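Local atomic coordinates of glycosyl hydrolase family 26 (Bacteroides ovatus, PDB entry 4ZXO), a protein that probably hydrolyses the beta-mannan backbone of galactomannan, as a family 26 glycoside hydrolase from a polysaccharide utilization locus. Residues Pro58-Phe63 and Tyr297-Arg302; Pro163-Thr168 and Leu268-Leu273; Thr234-Phe239 and Asn249-Ile254; Gly284-Val289 and Val325-Ser330. All coordinates share one frame; numbering follows the deposited sequence.

Interaction 1: residues Pro58-Phe63 and Tyr297-Arg302; sequences PGVMSF and YVLVWR
Val60 stands over two residues of the strand 297-300, one under each methyl. Its CG2 comes against Tyr297 CB at 3.7 Å. Its CG1 meets Leu299 CD1 at 3.9 Å. With chi1 at 180°, CG1 lies opposite the backbone N, and the two methyls spread toward different partners. The side chains cross at about a right angle in both pairs. The closest approach is made by Ser62, whose OG sits 3.2 Å from Leu299 CD1. Leu299 CD2 flanks the same oxygen at 3.6 Å, so the hydroxyl rests in the fork of the leucine. That hydroxyl is hydrogen-bonded to His32 ND1.

All four of these residues are buried. The strand axes run 8.1 Å apart at 48°. They are not paired with each other: strand 27-32 lies between them in the sheet, and the side chains meet inside the TIM barrel. Packing slackens toward Trp301, which is partly exposed. The side chain of Trp301 stays 4.9 Å from the residues 58-63, and its ring stacks with His32.

The chemistry is mixed. Aliphatic carbons meet inside the barrel, across from strand to strand, and the buried Ser62 hydroxyl sits against them, its polar need met by His32.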
loop_
_atom_site.group_PDB
_atom_site.type_symbol
_atom_site.label_atom_id
_atom_site.label_comp_id
_atom_site.label_asym_id
_atom_site.label_seq_id
_atom_site.Cartn_x
_atom_site.Cartn_y
_atom_site.Cartn_z
ATOM N N PRO A 58 -11.255 8.800 2.275
ATOM C CA PRO A 58 -11.040 7.567 1.509
ATOM C C PRO A 58 -11.129 6.331 2.453
ATOM O O PRO A 58 -10.792 6.396 3.639
ATOM C CB PRO A 58 -9.644 7.754 0.928
ATOM C CG PRO A 58 -8.974 8.687 1.847
ATOM C CD PRO A 58 -10.046 9.642 2.306
ATOM N N GLY A 59 -11.617 5.228 1.910
ATOM C CA GLY A 59 -11.725 3.995 2.666
ATOM C C GLY A 59 -10.370 3.459 3.109
ATOM O O GLY A 59 -10.271 2.747 4.105
ATOM N N VAL A 60 -9.316 3.773 2.351
ATOM C CA VAL A 60 -7.942 3.368 2.710
ATOM C C VAL A 60 -7.057 4.597 2.774
ATOM O O VAL A 60 -7.135 5.487 1.907
ATOM C CB VAL A 60 -7.339 2.439 1.657
ATOM C CG1 VAL A 60 -5.909 2.033 2.051
ATOM C CG2 VAL A 60 -8.202 1.170 1.431
ATOM N N MET A 61 -6.195 4.637 3.777
ATOM C CA MET A 61 -5.112 5.622 3.803
ATOM C C MET A 61 -3.821 4.884 3.941
ATOM O O MET A 61 -3.761 3.866 4.641
ATOM C CB MET A 61 -5.274 6.578 4.969
ATOM C CG MET A 61 -6.448 7.509 4.750
ATOM S SD MET A 61 -6.720 8.561 6.183
ATOM C CE MET A 61 -8.307 9.286 5.721
ATOM N N SER A 62 -2.801 5.334 3.217
ATOM C CA SER A 62 -1.474 4.720 3.397
ATOM C C SER A 62 -0.480 5.779 3.796
ATOM O O SER A 62 -0.646 6.980 3.532
ATOM C CB SER A 62 -0.999 3.967 2.107
ATOM O OG SER A 62 -0.956 4.824 0.985
ATOM N N PHE A 63 0.586 5.308 4.414
ATOM C CA PHE A 63 1.667 6.167 4.865
ATOM C C PHE A 63 2.950 5.375 4.705
ATOM O O PHE A 63 2.898 4.173 4.460
ATOM C CB PHE A 63 1.482 6.626 6.336
ATOM C CG PHE A 63 0.116 7.226 6.630
ATOM C CD1 PHE A 63 -0.134 8.594 6.419
ATOM C CD2 PHE A 63 -0.909 6.411 7.082
ATOM C CE1 PHE A 63 -1.379 9.111 6.665
ATOM C CE2 PHE A 63 -2.184 6.913 7.363
ATOM C CZ PHE A 63 -2.426 8.277 7.140
ATOM N N TYR A 297 -9.242 -2.972 -2.932
ATOM C CA TYR A 297 -9.036 -1.541 -2.838
ATOM C C TYR A 297 -8.181 -1.066 -4.009
ATOM O O TYR A 297 -7.554 -1.880 -4.720
ATOM C CB TYR A 297 -8.404 -1.112 -1.497
ATOM C CG TYR A 297 -7.048 -1.692 -1.110
ATOM C CD1 TYR A 297 -5.842 -0.999 -1.332
ATOM C CD2 TYR A 297 -6.987 -2.947 -0.499
ATOM C CE1 TYR A 297 -4.604 -1.562 -0.894
ATOM C CE2 TYR A 297 -5.822 -3.493 -0.077
ATOM C CZ TYR A 297 -4.632 -2.819 -0.270
ATOM O OH TYR A 297 -3.491 -3.480 0.160
ATOM N N VAL A 298 -8.231 0.245 -4.245
ATOM C CA VAL A 298 -7.422 0.926 -5.257
ATOM C C VAL A 298 -6.880 2.161 -4.587
ATOM O O VAL A 298 -7.668 2.929 -3.994
ATOM C CB VAL A 298 -8.235 1.332 -6.535
ATOM C CG1 VAL A 298 -9.432 2.156 -6.231
ATOM C CG2 VAL A 298 -7.343 2.112 -7.530
ATOM N N LEU A 299 -5.574 2.394 -4.686
ATOM C CA LEU A 299 -4.982 3.491 -3.949
ATOM C C LEU A 299 -4.216 4.374 -4.895
ATOM O O LEU A 299 -3.403 3.887 -5.672
ATOM C CB LEU A 299 -4.034 2.941 -2.861
ATOM C CG LEU A 299 -3.460 4.074 -1.994
ATOM C CD1 LEU A 299 -3.603 3.800 -0.499
ATOM C CD2 LEU A 299 -2.031 4.314 -2.384
ATOM N N VAL A 300 -4.467 5.674 -4.831
ATOM C CA VAL A 300 -3.688 6.615 -5.654
ATOM C C VAL A 300 -2.661 7.329 -4.768
ATOM O O VAL A 300 -2.827 7.480 -3.523
ATOM C CB VAL A 300 -4.570 7.667 -6.375
ATOM C CG1 VAL A 300 -5.599 6.968 -7.282
ATOM C CG2 VAL A 300 -5.201 8.650 -5.401
ATOM N N TRP A 301 -1.589 7.798 -5.414
ATOM C CA TRP A 301 -0.410 8.265 -4.678
ATOM C C TRP A 301 -0.608 9.685 -4.111
ATOM O O TRP A 301 -1.679 10.281 -4.253
ATOM C CB TRP A 301 0.837 8.177 -5.581
ATOM C CG TRP A 301 2.138 8.149 -4.776
ATOM C CD1 TRP A 301 3.194 9.068 -4.826
ATOM C CD2 TRP A 301 2.516 7.187 -3.771
ATOM N NE1 TRP A 301 4.175 8.713 -3.919
ATOM C CE2 TRP A 301 3.781 7.577 -3.256
ATOM C CE3 TRP A 301 1.915 6.016 -3.287
ATOM C CZ2 TRP A 301 4.464 6.807 -2.300
ATOM C CZ3 TRP A 301 2.574 5.269 -2.312
ATOM C CH2 TRP A 301 3.835 5.683 -1.825
ATOM N N ARG A 302 0.397 10.164 -3.382
ATOM C CA ARG A 302 0.265 11.346 -2.514
ATOM C C ARG A 302 0.091 12.658 -3.243
ATOM O O ARG A 302 0.375 12.770 -4.429
ATOM C CB ARG A 302 1.487 11.449 -1.570
ATOM C CG ARG A 302 2.782 11.796 -2.281
ATOM C CD ARG A 302 4.010 11.383 -1.467
ATOM N NE ARG A 302 5.206 11.973 -2.106
ATOM C CZ ARG A 302 5.710 13.187 -1.822
ATOM N NH1 ARG A 302 5.172 13.976 -0.851
ATOM N NH2 ARG A 302 6.746 13.632 -2.547
#

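Interaction 2: residues Pro163-Thr168 and Leu268-Leu273; sequences PWHEHT and LTETGL
Glu270 OE2 is gripped twice. Water 1 donates to it at 2.7 Å, and Arg162 NH2 forms a salt bridge with it. The same water reaches His165 NE2 at 2.8 Å and lies in the plane of the imidazole, at its edge. It therefore links the two residues. Their direct contact is looser, with His165 CD2 3.7 Å from Glu270 OE2, and ring and carboxylate are turned 43° apart.

Glu270 OE1 is hydrogen-bonded to Tyr237 OH. Strands 159-162 and 266-271 are the fourth and seventh of the TIM barrel. Clan A glycoside hydrolases carry their two catalytic glutamates near the C-terminal ends of these strands, and the placing of Glu166 and Glu270 is consistent with that pattern.

The two carboxylates approach with Glu166 OE2 3.5 Å from Glu270 OE1, their planes 61° apart. Both side chains extend beyond CG, so the acidic groups come together although Glu166 CA and Glu270 CA are 10.0 Å apart. Glu166 OE1 is hydrogen-bonded to Trp171 NE1.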
loop_
_atom_site.group_PDB
_atom_site.type_symbol
_atom_site.label_atom_id
_atom_site.label_comp_id
_atom_site.label_asym_id
_atom_site.label_seq_id
_atom_site.Cartn_x
_atom_site.Cartn_y
_atom_site.Cartn_z
ATOM N N PRO A 163 5.996 -4.014 2.244
ATOM C CA PRO A 163 7.415 -3.708 2.069
ATOM C C PRO A 163 7.917 -4.303 0.733
ATOM O O PRO A 163 7.208 -5.108 0.121
ATOM C CB PRO A 163 8.070 -4.437 3.259
ATOM C CG PRO A 163 7.195 -5.679 3.397
ATOM C CD PRO A 163 5.788 -5.111 3.216
ATOM N N TRP A 164 9.123 -3.941 0.321
ATOM C CA TRP A 164 9.808 -4.650 -0.787
ATOM C C TRP A 164 8.991 -4.598 -2.068
ATOM O O TRP A 164 8.910 -5.565 -2.843
ATOM C CB TRP A 164 10.088 -6.126 -0.427
ATOM C CG TRP A 164 10.672 -6.319 0.966
ATOM C CD1 TRP A 164 10.161 -7.112 1.973
ATOM C CD2 TRP A 164 11.826 -5.659 1.522
ATOM N NE1 TRP A 164 10.927 -6.992 3.106
ATOM C CE2 TRP A 164 11.949 -6.108 2.867
ATOM C CE3 TRP A 164 12.747 -4.705 1.024
ATOM C CZ2 TRP A 164 12.986 -5.685 3.700
ATOM C CZ3 TRP A 164 13.772 -4.281 1.865
ATOM C CH2 TRP A 164 13.859 -4.754 3.188
ATOM N N HIS A 165 8.372 -3.456 -2.301
ATOM C CA HIS A 165 7.454 -3.315 -3.437
ATOM C C HIS A 165 8.187 -3.097 -4.783
ATOM O O HIS A 165 9.372 -2.773 -4.840
ATOM C CB HIS A 165 6.455 -2.175 -3.127
ATOM C CG HIS A 165 7.056 -0.812 -3.061
ATOM N ND1 HIS A 165 8.039 -0.453 -2.155
ATOM C CD2 HIS A 165 6.722 0.324 -3.734
ATOM C CE1 HIS A 165 8.318 0.831 -2.322
ATOM N NE2 HIS A 165 7.517 1.327 -3.263
ATOM N N GLU A 166 7.454 -3.280 -5.861
ATOM C CA GLU A 166 7.953 -2.944 -7.203
ATOM C C GLU A 166 9.209 -3.718 -7.459
ATOM O O GLU A 166 10.176 -3.232 -8.092
ATOM C CB GLU A 166 8.151 -1.422 -7.377
ATOM C CG GLU A 166 6.777 -0.758 -7.405
ATOM C CD GLU A 166 6.742 0.729 -7.377
ATOM O OE1 GLU A 166 7.770 1.356 -7.618
ATOM O OE2 GLU A 166 5.626 1.292 -7.133
ATOM N N HIS A 167 9.191 -4.995 -7.045
ATOM C CA HIS A 167 10.446 -5.748 -7.068
ATOM C C HIS A 167 10.802 -6.324 -8.426
ATOM O O HIS A 167 11.916 -6.874 -8.592
ATOM C CB HIS A 167 10.383 -6.881 -6.050
ATOM C CG HIS A 167 9.428 -7.945 -6.433
ATOM N ND1 HIS A 167 8.073 -7.871 -6.142
ATOM C CD2 HIS A 167 9.623 -9.106 -7.107
ATOM C CE1 HIS A 167 7.484 -8.948 -6.632
ATOM N NE2 HIS A 167 8.398 -9.704 -7.230
ATOM N N THR A 168 9.901 -6.194 -9.394
ATOM C CA THR A 168 10.277 -6.636 -10.745
ATOM C C THR A 168 10.928 -5.521 -11.555
ATOM O O THR A 168 11.375 -5.748 -12.701
ATOM C CB THR A 168 9.054 -7.221 -11.487
ATOM O OG1 THR A 168 7.961 -6.314 -11.437
ATOM C CG2 THR A 168 8.601 -8.514 -10.801
ATOM N N LEU A 268 -5.197 -2.948 -6.269
ATOM C CA LEU A 268 -4.354 -2.060 -7.051
ATOM C C LEU A 268 -3.698 -1.117 -6.040
ATOM O O LEU A 268 -4.312 -0.168 -5.565
ATOM C CB LEU A 268 -5.190 -1.345 -8.110
ATOM C CG LEU A 268 -4.483 -0.324 -9.012
ATOM C CD1 LEU A 268 -3.195 -0.845 -9.707
ATOM C CD2 LEU A 268 -5.461 0.169 -10.055
ATOM N N THR A 269 -2.507 -1.510 -5.585
ATOM C CA THR A 269 -1.925 -0.938 -4.381
ATOM C C THR A 269 -1.283 0.440 -4.625
ATOM O O THR A 269 -1.101 1.200 -3.668
ATOM C CB THR A 269 -0.899 -1.927 -3.735
ATOM O OG1 THR A 269 -0.043 -2.476 -4.747
ATOM C CG2 THR A 269 -1.703 -3.073 -3.082
ATOM N N GLU A 270 -0.937 0.749 -5.876
ATOM C CA GLU A 270 -0.585 2.137 -6.259
ATOM C C GLU A 270 -1.053 2.344 -7.691
ATOM O O GLU A 270 -0.818 1.487 -8.549
ATOM C CB GLU A 270 0.918 2.437 -6.248
ATOM C CG GLU A 270 1.566 2.456 -4.912
ATOM C CD GLU A 270 2.994 2.927 -4.956
ATOM O OE1 GLU A 270 3.375 3.692 -5.867
ATOM O OE2 GLU A 270 3.775 2.548 -4.066
ATOM N N THR A 271 -1.662 3.481 -7.985
ATOM C CA THR A 271 -1.912 3.902 -9.327
ATOM C C THR A 271 -2.107 5.415 -9.322
ATOM O O THR A 271 -1.977 6.094 -8.273
ATOM C CB THR A 271 -3.155 3.194 -9.939
ATOM O OG1 THR A 271 -3.181 3.393 -11.372
ATOM C CG2 THR A 271 -4.414 3.667 -9.326
ATOM N N GLY A 272 -2.354 5.952 -10.503
ATOM C CA GLY A 272 -2.609 7.381 -10.643
ATOM C C GLY A 272 -2.135 7.925 -11.950
ATOM O O GLY A 272 -1.421 7.257 -12.716
ATOM N N LEU A 273 -2.567 9.160 -12.221
ATOM C CA LEU A 273 -2.108 9.955 -13.367
ATOM C C LEU A 273 -1.566 11.242 -12.803
ATOM O O LEU A 273 -2.354 12.042 -12.252
ATOM C CB LEU A 273 -3.257 10.244 -14.328
ATOM C CG LEU A 273 -2.960 11.285 -15.417
ATOM C CD1 LEU A 273 -1.898 10.700 -16.315
ATOM C CD2 LEU A 273 -4.235 11.578 -16.219
HETATM O O HOH W 1 6.244 3.593 -4.418
#

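Interaction 3: residues Thr234-Phe239 and Asn249-Ile254; sequences TDVYQF and NKMLTI
Apolar contacts join Thr234 and Val236 to one side of the helix 241-262. Val236 CG2 presses on Met251 CG at 3.8 Å. The methyl of Thr234 also serves here: CG2 lies 4.0 Å from Met251 CB and 4.1 Å from Leu252 CD2, dipping between the two helix residues. Thr234 and Leu252 meet at about a right angle.

A second kind of contact sets carbon against oxygen. Met251 bends at chi2 (-46°) and again at chi3 (-59°). This folds its end back, and CE comes to 3.6 Å from Thr234 OG1. The oxygen is hydrogen-bonded to Pro209 O. OG1 lies opposite the backbone N (chi1 -171°), while CG2 takes the other branch toward Leu252. With a valine in place of Thr234, Pro209 O would probably lose its hydroxyl partner, and Met251 CE would face a methyl instead of the oxygen.

The helix carries its own bonds beside the contact. Thr253 N gives the regular helical bond to Asn249 O at 2.9 Å. Thr253 OG1 donates to the same oxygen at 2.8 Å, and the two donors reach it from opposite faces of the carbonyl plane.

The arrangement is that of a beta-alpha-beta unit. Strand 231-235 leads into helix 241-262, which packs back against it before the chain enters strand 266-271, as in a TIM barrel.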
loop_
_atom_site.group_PDB
_atom_site.type_symbol
_atom_site.label_atom_id
_atom_site.label_comp_id
_atom_site.label_asym_id
_atom_site.label_seq_id
_atom_site.Cartn_x
_atom_site.Cartn_y
_atom_site.Cartn_z
ATOM N N THR A 234 -0.521 -4.837 -7.148
ATOM C CA THR A 234 0.348 -4.392 -8.245
ATOM C C THR A 234 0.358 -2.857 -8.219
ATOM O O THR A 234 -0.602 -2.224 -7.730
ATOM C CB THR A 234 -0.121 -4.929 -9.615
ATOM O OG1 THR A 234 0.871 -4.633 -10.609
ATOM C CG2 THR A 234 -1.440 -4.249 -10.022
ATOM N N ASP A 235 1.467 -2.281 -8.669
ATOM C CA ASP A 235 1.612 -0.835 -8.799
ATOM C C ASP A 235 1.710 -0.488 -10.284
ATOM O O ASP A 235 2.700 -0.858 -10.942
ATOM C CB ASP A 235 2.896 -0.319 -8.090
ATOM C CG ASP A 235 2.873 -0.477 -6.587
ATOM O OD1 ASP A 235 1.876 -1.006 -6.029
ATOM O OD2 ASP A 235 3.898 -0.054 -5.970
ATOM N N VAL A 236 0.728 0.228 -10.824
ATOM C CA VAL A 236 0.718 0.553 -12.246
ATOM C C VAL A 236 0.212 1.975 -12.402
ATOM O O VAL A 236 -0.923 2.262 -11.991
ATOM C CB VAL A 236 -0.206 -0.417 -13.091
ATOM C CG1 VAL A 236 -0.149 -0.036 -14.570
ATOM C CG2 VAL A 236 0.138 -1.902 -12.839
ATOM N N TYR A 237 1.062 2.861 -12.947
ATOM C CA TYR A 237 0.685 4.269 -13.173
ATOM C C TYR A 237 0.395 4.554 -14.643
ATOM O O TYR A 237 0.885 3.855 -15.532
ATOM C CB TYR A 237 1.811 5.209 -12.692
ATOM C CG TYR A 237 1.862 5.313 -11.180
ATOM C CD1 TYR A 237 1.236 6.367 -10.491
ATOM C CD2 TYR A 237 2.530 4.355 -10.448
ATOM C CE1 TYR A 237 1.287 6.452 -9.113
ATOM C CE2 TYR A 237 2.573 4.420 -9.055
ATOM C CZ TYR A 237 1.943 5.457 -8.393
ATOM O OH TYR A 237 2.004 5.516 -7.016
ATOM N N GLN A 238 -0.408 5.580 -14.901
ATOM C CA GLN A 238 -0.620 5.973 -16.273
ATOM C C GLN A 238 0.473 6.933 -16.785
ATOM O O GLN A 238 0.708 8.019 -16.231
ATOM C CB GLN A 238 -1.974 6.642 -16.467
ATOM C CG GLN A 238 -2.115 7.124 -17.936
ATOM C CD GLN A 238 -3.522 7.602 -18.262
ATOM O OE1 GLN A 238 -4.519 6.989 -17.837
ATOM N NE2 GLN A 238 -3.619 8.690 -19.038
ATOM N N PHE A 239 1.116 6.533 -17.877
ATOM C CA PHE A 239 2.054 7.407 -18.554
ATOM C C PHE A 239 1.497 7.810 -19.890
ATOM O O PHE A 239 1.642 8.969 -20.303
ATOM C CB PHE A 239 3.443 6.732 -18.702
ATOM C CG PHE A 239 4.070 6.501 -17.399
ATOM C CD1 PHE A 239 4.556 7.585 -16.681
ATOM C CD2 PHE A 239 4.088 5.249 -16.825
ATOM C CE1 PHE A 239 5.109 7.405 -15.390
ATOM C CE2 PHE A 239 4.668 5.057 -15.555
ATOM C CZ PHE A 239 5.144 6.132 -14.831
ATOM N N ASN A 249 -5.296 -3.545 -17.438
ATOM C CA ASN A 249 -6.074 -4.751 -17.649
ATOM C C ASN A 249 -5.220 -6.012 -17.559
ATOM O O ASN A 249 -5.654 -7.007 -16.980
ATOM C CB ASN A 249 -6.779 -4.728 -19.006
ATOM C CG ASN A 249 -8.114 -3.989 -18.952
ATOM O OD1 ASN A 249 -9.060 -4.412 -18.264
ATOM N ND2 ASN A 249 -8.183 -2.873 -19.632
ATOM N N LYS A 250 -4.040 -6.004 -18.178
ATOM C CA LYS A 250 -3.166 -7.150 -18.116
ATOM C C LYS A 250 -2.827 -7.499 -16.655
ATOM O O LYS A 250 -2.932 -8.671 -16.251
ATOM C CB LYS A 250 -1.878 -6.874 -18.881
ATOM C CG LYS A 250 -0.942 -8.039 -18.881
ATOM C CD LYS A 250 0.480 -7.566 -19.280
ATOM C CE LYS A 250 1.198 -6.992 -18.066
ATOM N NZ LYS A 250 2.552 -6.464 -18.417
ATOM N N MET A 251 -2.407 -6.505 -15.859
ATOM C CA MET A 251 -2.036 -6.848 -14.486
ATOM C C MET A 251 -3.223 -7.250 -13.631
ATOM O O MET A 251 -3.082 -8.148 -12.802
ATOM C CB MET A 251 -1.337 -5.659 -13.795
ATOM C CG MET A 251 0.046 -5.363 -14.340
ATOM S SD MET A 251 1.152 -6.798 -14.590
ATOM C CE MET A 251 1.213 -7.441 -12.906
ATOM N N LEU A 252 -4.381 -6.592 -13.785
ATOM C CA LEU A 252 -5.499 -7.012 -12.954
ATOM C C LEU A 252 -6.028 -8.394 -13.367
ATOM O O LEU A 252 -6.523 -9.117 -12.499
ATOM C CB LEU A 252 -6.619 -5.966 -13.019
ATOM C CG LEU A 252 -6.126 -4.600 -12.503
ATOM C CD1 LEU A 252 -7.329 -3.613 -12.436
ATOM C CD2 LEU A 252 -5.398 -4.726 -11.146
ATOM N N THR A 253 -5.911 -8.762 -14.653
ATOM C CA THR A 253 -6.229 -10.123 -15.092
ATOM C C THR A 253 -5.276 -11.118 -14.402
ATOM O O THR A 253 -5.676 -12.188 -13.902
ATOM C CB THR A 253 -6.131 -10.195 -16.630
ATOM O OG1 THR A 253 -7.202 -9.382 -17.149
ATOM C CG2 THR A 253 -6.312 -11.644 -17.164
ATOM N N ILE A 254 -3.990 -10.781 -14.394
ATOM C CA ILE A 254 -3.000 -11.612 -13.698
ATOM C C ILE A 254 -3.325 -11.738 -12.211
ATOM O O ILE A 254 -3.350 -12.850 -11.679
ATOM C CB ILE A 254 -1.596 -11.041 -13.886
ATOM C CG1 ILE A 254 -1.111 -11.352 -15.301
ATOM C CG2 ILE A 254 -0.593 -11.603 -12.820
ATOM C CD1 ILE A 254 0.112 -10.538 -15.703
#

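Interaction 4: residues Gly284-Val289 and Val325-Ser330; sequences GTLLPV and VKFSRS. With K (potassium ion), chain B.
The helices 281-290 and 321-328 approach most closely at Leu287 and Phe327, whose CA atoms are 7.3 Å apart, and the first helix has a wide pi-type turn at 284-286 and a kink at Pro288. Phe327 reaches across to two leucines. Its CG is set opposite the backbone N (chi1 166°), which sends the ring toward the other helix. Leu287 CB meets the ring at its edge, in plane, 4.0 Å from Phe327 CD1. Leu286 CD2 comes in obliquely, 3.9 Å from Phe327 CE1 and equally near CZ. Trp282 meets the same ring. Replacing Phe327 by an alanine is likely to open a gap beside both leucines and take this ring away from Trp282.

Leu287 also reaches Ser330. Its CD2 lies 4.0 Å from Ser330 CB, and the Ser330 hydroxyl is hydrogen-bonded to Lys332 N. Ser328 OG turns back to donate to Val325 O at 2.6 Å.

The backbone here also carries a potassium ion. Ser328 O binds it at 2.6 Å and Ser330 O at 2.7 Å. Ile333 O and four waters complete the shell; of the waters, water 3 is the farthest from the potassium, at 3.1 Å.

The contact is thus divided in its chemistry: mostly apolar side chains pack one helix on the other, while neutral carbonyl oxygens and waters hold the ion.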
loop_
_atom_site.group_PDB
_atom_site.type_symbol
_atom_site.label_atom_id
_atom_site.label_comp_id
_atom_site.label_asym_id
_atom_site.label_seq_id
_atom_site.Cartn_x
_atom_site.Cartn_y
_atom_site.Cartn_z
ATOM N N GLY A 284 -13.685 8.137 -16.865
ATOM C CA GLY A 284 -13.453 7.825 -18.258
ATOM C C GLY A 284 -12.315 6.874 -18.524
ATOM O O GLY A 284 -12.254 6.273 -19.577
ATOM N N THR A 285 -11.393 6.767 -17.583
ATOM C CA THR A 285 -10.250 5.840 -17.732
ATOM C C THR A 285 -10.174 4.837 -16.580
ATOM O O THR A 285 -10.204 3.642 -16.808
ATOM C CB THR A 285 -8.942 6.624 -17.831
ATOM O OG1 THR A 285 -9.012 7.456 -18.989
ATOM C CG2 THR A 285 -7.753 5.712 -18.024
ATOM N N LEU A 286 -10.085 5.310 -15.340
ATOM C CA LEU A 286 -9.852 4.371 -14.240
ATOM C C LEU A 286 -11.046 3.431 -13.971
ATOM O O LEU A 286 -10.904 2.186 -13.911
ATOM C CB LEU A 286 -9.536 5.151 -12.969
ATOM C CG LEU A 286 -9.237 4.276 -11.756
ATOM C CD1 LEU A 286 -7.984 3.427 -11.859
ATOM C CD2 LEU A 286 -9.141 5.079 -10.451
ATOM N N LEU A 287 -12.218 4.009 -13.763
ATOM C CA LEU A 287 -13.391 3.191 -13.361
ATOM C C LEU A 287 -13.743 2.115 -14.373
ATOM O O LEU A 287 -13.968 0.971 -13.986
ATOM C CB LEU A 287 -14.580 4.100 -13.102
ATOM C CG LEU A 287 -15.822 3.378 -12.518
ATOM C CD1 LEU A 287 -15.528 2.615 -11.191
ATOM C CD2 LEU A 287 -16.975 4.359 -12.293
ATOM N N PRO A 288 -13.733 2.435 -15.675
ATOM C CA PRO A 288 -14.116 1.336 -16.595
ATOM C C PRO A 288 -13.160 0.168 -16.591
ATOM O O PRO A 288 -13.590 -0.945 -16.901
ATOM C CB PRO A 288 -14.112 1.985 -17.981
ATOM C CG PRO A 288 -14.366 3.468 -17.707
ATOM C CD PRO A 288 -13.649 3.747 -16.358
ATOM N N VAL A 289 -11.911 0.388 -16.184
ATOM C CA VAL A 289 -10.990 -0.725 -16.058
ATOM C C VAL A 289 -11.194 -1.449 -14.749
ATOM O O VAL A 289 -11.417 -2.653 -14.770
ATOM C CB VAL A 289 -9.515 -0.282 -16.156
ATOM C CG1 VAL A 289 -8.591 -1.494 -15.961
ATOM C CG2 VAL A 289 -9.267 0.334 -17.526
ATOM N N VAL A 325 -15.795 13.547 -8.136
ATOM C CA VAL A 325 -17.044 13.477 -7.360
ATOM C C VAL A 325 -17.983 12.430 -7.988
ATOM O O VAL A 325 -18.529 11.601 -7.280
ATOM C CB VAL A 325 -17.753 14.828 -7.264
ATOM C CG1 VAL A 325 -19.164 14.636 -6.610
ATOM C CG2 VAL A 325 -16.913 15.800 -6.387
ATOM N N LYS A 326 -18.133 12.458 -9.317
ATOM C CA LYS A 326 -18.982 11.498 -9.999
ATOM C C LYS A 326 -18.484 10.044 -9.780
ATOM O O LYS A 326 -19.262 9.118 -9.537
ATOM C CB LYS A 326 -19.041 11.840 -11.488
ATOM C CG LYS A 326 -19.856 10.897 -12.356
ATOM C CD LYS A 326 -20.016 11.487 -13.784
ATOM C CE LYS A 326 -20.131 10.445 -14.905
ATOM N NZ LYS A 326 -21.174 9.433 -14.593
ATOM N N PHE A 327 -17.177 9.866 -9.909
ATOM C CA PHE A 327 -16.536 8.576 -9.619
ATOM C C PHE A 327 -16.842 8.096 -8.213
ATOM O O PHE A 327 -17.151 6.922 -7.988
ATOM C CB PHE A 327 -15.038 8.769 -9.828
ATOM C CG PHE A 327 -14.134 7.683 -9.292
ATOM C CD1 PHE A 327 -13.836 6.545 -10.055
ATOM C CD2 PHE A 327 -13.562 7.818 -8.028
ATOM C CE1 PHE A 327 -12.928 5.576 -9.576
ATOM C CE2 PHE A 327 -12.686 6.831 -7.525
ATOM C CZ PHE A 327 -12.369 5.707 -8.309
ATOM N N SER A 328 -16.777 9.023 -7.264
ATOM C CA SER A 328 -16.970 8.667 -5.862
ATOM C C SER A 328 -18.387 8.203 -5.617
ATOM O O SER A 328 -18.595 7.432 -4.717
ATOM C CB SER A 328 -16.637 9.829 -4.918
ATOM O OG SER A 328 -17.651 10.829 -4.906
ATOM N N ARG A 329 -19.310 8.627 -6.458
ATOM C CA ARG A 329 -20.687 8.243 -6.300
ATOM C C ARG A 329 -21.007 6.873 -6.906
ATOM O O ARG A 329 -22.137 6.391 -6.766
ATOM C CB ARG A 329 -21.543 9.355 -6.914
ATOM C CG ARG A 329 -21.497 10.602 -6.071
ATOM C CD ARG A 329 -22.215 11.766 -6.648
ATOM N NE ARG A 329 -22.145 12.873 -5.700
ATOM C CZ ARG A 329 -22.372 14.138 -6.021
ATOM N NH1 ARG A 329 -22.724 14.436 -7.255
ATOM N NH2 ARG A 329 -22.268 15.093 -5.101
ATOM N N SER A 330 -20.053 6.251 -7.594
ATOM C CA SER A 330 -20.259 4.906 -8.113
ATOM C C SER A 330 -20.517 3.965 -6.956
ATOM O O SER A 330 -19.823 4.045 -5.927
ATOM C CB SER A 330 -19.018 4.420 -8.874
ATOM O OG SER A 330 -19.175 3.023 -9.127
HETATM K K K B . -19.461 5.301 -3.584
HETATM O O HOH W 2 -22.046 5.569 -3.923
HETATM O O HOH W 3 -21.661 5.723 -1.408
HETATM O O HOH W 4 -19.141 6.552 -1.495
HETATM O O HOH W 5 -20.970 3.588 -2.072
#

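Overall arrangement
From the N terminus, residues 58-63 come first and wait for 297-302, so interaction 1 closes the longest loop. Within it, interaction 2 joins 163-168 to 268-273. Interaction 3 is local and lies inside that second loop, joining 234-239 to 249-254. Interaction 4 starts at 284-289, after interaction 2 has closed, and ends at 325-330, after interaction 1 has closed. Interactions 1 and 4 therefore cross. Interactions 1, 2 and 3 all reach the barrel sheet. Interactions 2 and 3 meet through Glu270 and Tyr237. Interaction 4 ties two outer helices together and touches interaction 3 through Thr285 and Val289.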